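Local coordinates for sugar isomerase (Sinorhizobium meliloti, PDB 3QC0), which binds zinc and probably interconverts sugars within a xylose isomerase-like TIM barrel, at residues E123-A126 against A127-H131; L162-C165 against E166-P170. One frame throughout, in Å; residues are numbered along the deposited sequence.

Interaction 1: residues E123-A126 against A127-H131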
loop_
_atom_site.group_PDB
_atom_site.type_symbol
_atom_site.label_atom_id
_atom_site.label_comp_id
_atom_site.label_asym_id
_atom_site.label_seq_id
_atom_site.Cartn_x
_atom_site.Cartn_y
_atom_site.Cartn_z
ATOM N N GLU A 123 -19.622 4.813 10.897
ATOM C CA GLU A 123 -20.675 4.673 11.878
ATOM C C GLU A 123 -20.122 4.449 13.285
ATOM O O GLU A 123 -20.644 4.981 14.268
ATOM C CB GLU A 123 -21.581 3.510 11.510
ATOM C CG GLU A 123 -22.434 3.705 10.294
ATOM C CD GLU A 123 -23.150 2.383 9.862
ATOM O OE1 GLU A 123 -22.964 1.300 10.487
ATOM O OE2 GLU A 123 -23.888 2.440 8.880
ATOM N N GLY A 124 -19.034 3.709 13.375
ATOM C CA GLY A 124 -18.419 3.415 14.660
ATOM C C GLY A 124 -17.817 4.665 15.276
ATOM O O GLY A 124 -17.986 4.947 16.488
ATOM N N ILE A 125 -17.073 5.434 14.467
ATOM C CA ILE A 125 -16.519 6.732 14.924
ATOM C C ILE A 125 -17.630 7.660 15.359
ATOM O O ILE A 125 -17.548 8.265 16.432
ATOM C CB ILE A 125 -15.578 7.383 13.921
ATOM C CG1 ILE A 125 -14.419 6.407 13.597
ATOM C CG2 ILE A 125 -15.037 8.695 14.454
ATOM C CD1 ILE A 125 -13.539 6.885 12.390
ATOM N N ALA A 126 -18.695 7.714 14.575
ATOM C CA ALA A 126 -19.833 8.552 14.929
ATOM C C ALA A 126 -20.449 8.157 16.273
ATOM O O ALA A 126 -20.862 9.032 17.046
ATOM C CB ALA A 126 -20.884 8.486 13.872
ATOM N N ALA A 127 -20.455 6.857 16.562
ATOM C CA ALA A 127 -21.023 6.332 17.800
ATOM C C ALA A 127 -20.164 6.695 19.013
ATOM O O ALA A 127 -20.692 6.914 20.120
ATOM C CB ALA A 127 -21.233 4.793 17.728
ATOM N N VAL A 128 -18.847 6.741 18.809
ATOM C CA VAL A 128 -17.881 7.051 19.858
ATOM C C VAL A 128 -17.765 8.567 20.105
ATOM O O VAL A 128 -17.486 8.995 21.224
ATOM C CB VAL A 128 -16.487 6.456 19.515
ATOM C CG1 VAL A 128 -15.404 6.873 20.559
ATOM C CG2 VAL A 128 -16.577 4.914 19.390
ATOM N N LEU A 129 -17.961 9.363 19.057
ATOM C CA LEU A 129 -17.664 10.784 19.139
ATOM C C LEU A 129 -18.296 11.485 20.336
ATOM O O LEU A 129 -17.592 12.218 21.032
ATOM C CB LEU A 129 -18.039 11.495 17.837
ATOM C CG LEU A 129 -16.862 11.645 16.858
ATOM C CD1 LEU A 129 -17.292 12.051 15.430
ATOM C CD2 LEU A 129 -15.835 12.629 17.442
ATOM N N PRO A 130 -19.600 11.262 20.598
ATOM C CA PRO A 130 -20.163 12.018 21.757
ATOM C C PRO A 130 -19.427 11.733 23.071
ATOM O O PRO A 130 -19.252 12.655 23.893
ATOM C CB PRO A 130 -21.634 11.570 21.785
ATOM C CG PRO A 130 -21.923 11.135 20.348
ATOM C CD PRO A 130 -20.640 10.506 19.892
ATOM N N HIS A 131 -19.014 10.480 23.262
ATOM C CA HIS A 131 -18.250 10.125 24.436
ATOM C C HIS A 131 -16.907 10.825 24.457
ATOM O O HIS A 131 -16.471 11.350 25.471
ATOM C CB HIS A 131 -18.097 8.618 24.489
ATOM C CG HIS A 131 -17.658 8.123 25.817
ATOM N ND1 HIS A 131 -18.547 7.846 26.817
ATOM C CD2 HIS A 131 -16.431 7.815 26.295
ATOM C CE1 HIS A 131 -17.880 7.410 27.877
ATOM N NE2 HIS A 131 -16.591 7.405 27.594
#
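I125 and L129, one helical turn apart, form the buried side of this contact. CG2 of I125 approaches CD1 of L129 to 4.2 Å, and the two side chains cross obliquely; L129 has a second conformer, so this touch is less certain than the rest. In I125 a chi1 of -57° sets CG1 beside the backbone N and leaves CG2 anti to it, alongside the carbonyl carbon and on the way to the following turn. L129 N is hydrogen-bonded to I125 O at 2.9 Å. V128 adds a second buried branch: its CG2 rests 3.2 Å from G124 O, the oxygen that also accepts V128 N at 3.1 Å. Both segments belong to helix 114-135, which in this TIM barrel crosses over from strand 100-103 to strand 139-141; I125, V128 and L129 all pack on L139 of the latter strand. A127 touches I82 of helix 75-94, and the partly exposed A126 touches L168 of helix 158-168. The solvent side is made by E123 and P130. P130 has no N-H to give, and its CD lies 3.2 Å from A126 O instead; the helix is kinked here, since the N of H131 also lacks a bond to the preceding turn. The side chain of E123 stays 6.2 Å or more from A127-H131, while its backbone O accepts A127 N at 3.0 Å.

Interaction 2: residues L162-C165 against E166-P170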
loop_
_atom_site.group_PDB
_atom_site.type_symbol
_atom_site.label_atom_id
_atom_site.label_comp_id
_atom_site.label_asym_id
_atom_site.label_seq_id
_atom_site.Cartn_x
_atom_site.Cartn_y
_atom_site.Cartn_z
ATOM N N LEU A 162 -9.606 12.224 5.760
ATOM C CA LEU A 162 -10.169 13.584 5.799
ATOM C C LEU A 162 -11.625 13.637 5.332
ATOM O O LEU A 162 -12.425 14.400 5.874
ATOM C CB LEU A 162 -9.275 14.547 5.013
ATOM C CG LEU A 162 -7.864 14.752 5.598
ATOM C CD1 LEU A 162 -6.950 15.511 4.617
ATOM C CD2 LEU A 162 -7.943 15.507 6.968
ATOM N N ASP A 163 -11.991 12.844 4.334
ATOM C CA ASP A 163 -13.391 12.717 3.922
ATOM C C ASP A 163 -14.268 12.293 5.100
ATOM O O ASP A 163 -15.369 12.828 5.306
ATOM C CB ASP A 163 -13.569 11.700 2.799
ATOM C CG ASP A 163 -13.059 12.190 1.449
ATOM O OD1 ASP A 163 -12.712 13.385 1.253
ATOM O OD2 ASP A 163 -12.985 11.303 0.547
ATOM N N ILE A 164 -13.775 11.359 5.908
ATOM C CA ILE A 164 -14.535 10.924 7.053
ATOM C C ILE A 164 -14.626 12.053 8.080
ATOM O O ILE A 164 -15.684 12.240 8.657
ATOM C CB ILE A 164 -13.914 9.649 7.690
ATOM C CG1 ILE A 164 -13.916 8.481 6.678
ATOM C CG2 ILE A 164 -14.597 9.296 9.040
ATOM C CD1 ILE A 164 -13.073 7.266 7.091
ATOM N N CYS A 165 -13.528 12.770 8.324
ATOM C CA CYS A 165 -13.510 13.923 9.246
ATOM C C CYS A 165 -14.541 14.927 8.807
ATOM O O CYS A 165 -15.270 15.464 9.636
ATOM C CB CYS A 165 -12.135 14.547 9.338
ATOM S SG CYS A 165 -10.914 13.570 10.178
ATOM N N GLU A 166 -14.620 15.191 7.509
ATOM C CA GLU A 166 -15.618 16.169 7.032
ATOM C C GLU A 166 -17.040 15.701 7.252
ATOM O O GLU A 166 -17.948 16.533 7.536
ATOM C CB GLU A 166 -15.401 16.470 5.551
ATOM C CG GLU A 166 -14.181 17.278 5.291
ATOM C CD GLU A 166 -14.220 17.956 3.928
ATOM O OE1 GLU A 166 -14.206 17.257 2.888
ATOM O OE2 GLU A 166 -14.278 19.201 3.900
ATOM N N THR A 167 -17.290 14.409 7.119
ATOM C CA THR A 167 -18.624 13.817 7.267
ATOM C C THR A 167 -19.089 13.869 8.726
ATOM O O THR A 167 -20.272 14.147 9.034
ATOM C CB THR A 167 -18.645 12.363 6.801
ATOM O OG1 THR A 167 -18.359 12.283 5.388
ATOM C CG2 THR A 167 -20.007 11.697 7.073
ATOM N N LEU A 168 -18.139 13.650 9.627
ATOM C CA LEU A 168 -18.492 13.453 11.030
ATOM C C LEU A 168 -18.470 14.702 11.829
ATOM O O LEU A 168 -19.109 14.761 12.895
ATOM C CB LEU A 168 -17.522 12.466 11.651
ATOM C CG LEU A 168 -17.707 11.061 11.126
ATOM C CD1 LEU A 168 -16.736 10.211 11.899
ATOM C CD2 LEU A 168 -19.176 10.549 11.236
ATOM N N GLY A 169 -17.648 15.659 11.425
ATOM C CA GLY A 169 -17.629 16.952 12.046
ATOM C C GLY A 169 -16.665 17.109 13.201
ATOM O O GLY A 169 -15.631 16.484 13.265
ATOM N N PRO A 170 -17.006 17.973 14.160
ATOM C CA PRO A 170 -15.976 18.388 15.123
ATOM C C PRO A 170 -15.591 17.286 16.093
ATOM O O PRO A 170 -16.420 16.390 16.350
ATOM C CB PRO A 170 -16.671 19.524 15.930
ATOM C CG PRO A 170 -18.161 19.399 15.601
ATOM C CD PRO A 170 -18.192 18.852 14.193
#
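I164 and L168 lie side by side and point the same way, one turn apart near the C-terminal end of helix 158-168. CG2 of I164 comes 3.7 Å from CD1 of L168. In I164 a chi1 of -61° places CG1 beside the backbone N and CG2 anti to it, next to the carbonyl carbon, from where this methyl meets the leucine. CG of L168 also lies 3.4 Å from I164 O, the acceptor of L168 N. I164 packs further on I141 of strand 139-141, the barrel strand that precedes this helix, while L168 touches helix 114-135. A different face of the helix carries charge. OD1 of D163 forms a salt bridge to NH2 of R193 on helix 187-196. E166 has two conformers; in one of them its OE1 lies 4.5 Å from OD1 of D163 and makes a salt bridge to the same NH2, a less certain arrangement. Next to them T167 has its OG1 3.0 Å from D163 O, which also accepts T167 N. The helix ends at L168; N of G169, just beyond, bonds C165 O at 3.0 Å with an N-H...O angle of 157°. G169 leaves helical geometry with phi 91°, a conformation readily taken by a residue without a side chain, and the chain passes through P170 toward strand 172-177. Where E166 adopts this conformer, the shared guanidinium of R193 probably offsets the repulsion between the two carboxylates and favours their ionised forms, so that two like charges a turn apart can both hold the neighbouring helix.

How the interactions relate
From the N terminus, strand 100-103 leads into helix 114-135, where interaction 1 spans successive turns; strand 139-141 follows, then helix 158-168, whose last turn and exit make up interaction 2 before strand 172-177. Each contact is local and closes no long loop, and the two stand in series, neither nesting nor crossing. The centres of interaction 1 and interaction 2 are about 12 Å apart, and their helices are neighbours on the outside of the barrel. L168 bridges them: its CD1 is 3.4 Å from I125 CG2 and its CD2 3.8 Å from A126 CB. Two consecutive beta-alpha-beta units, sharing strand 139-141, are thereby tied together.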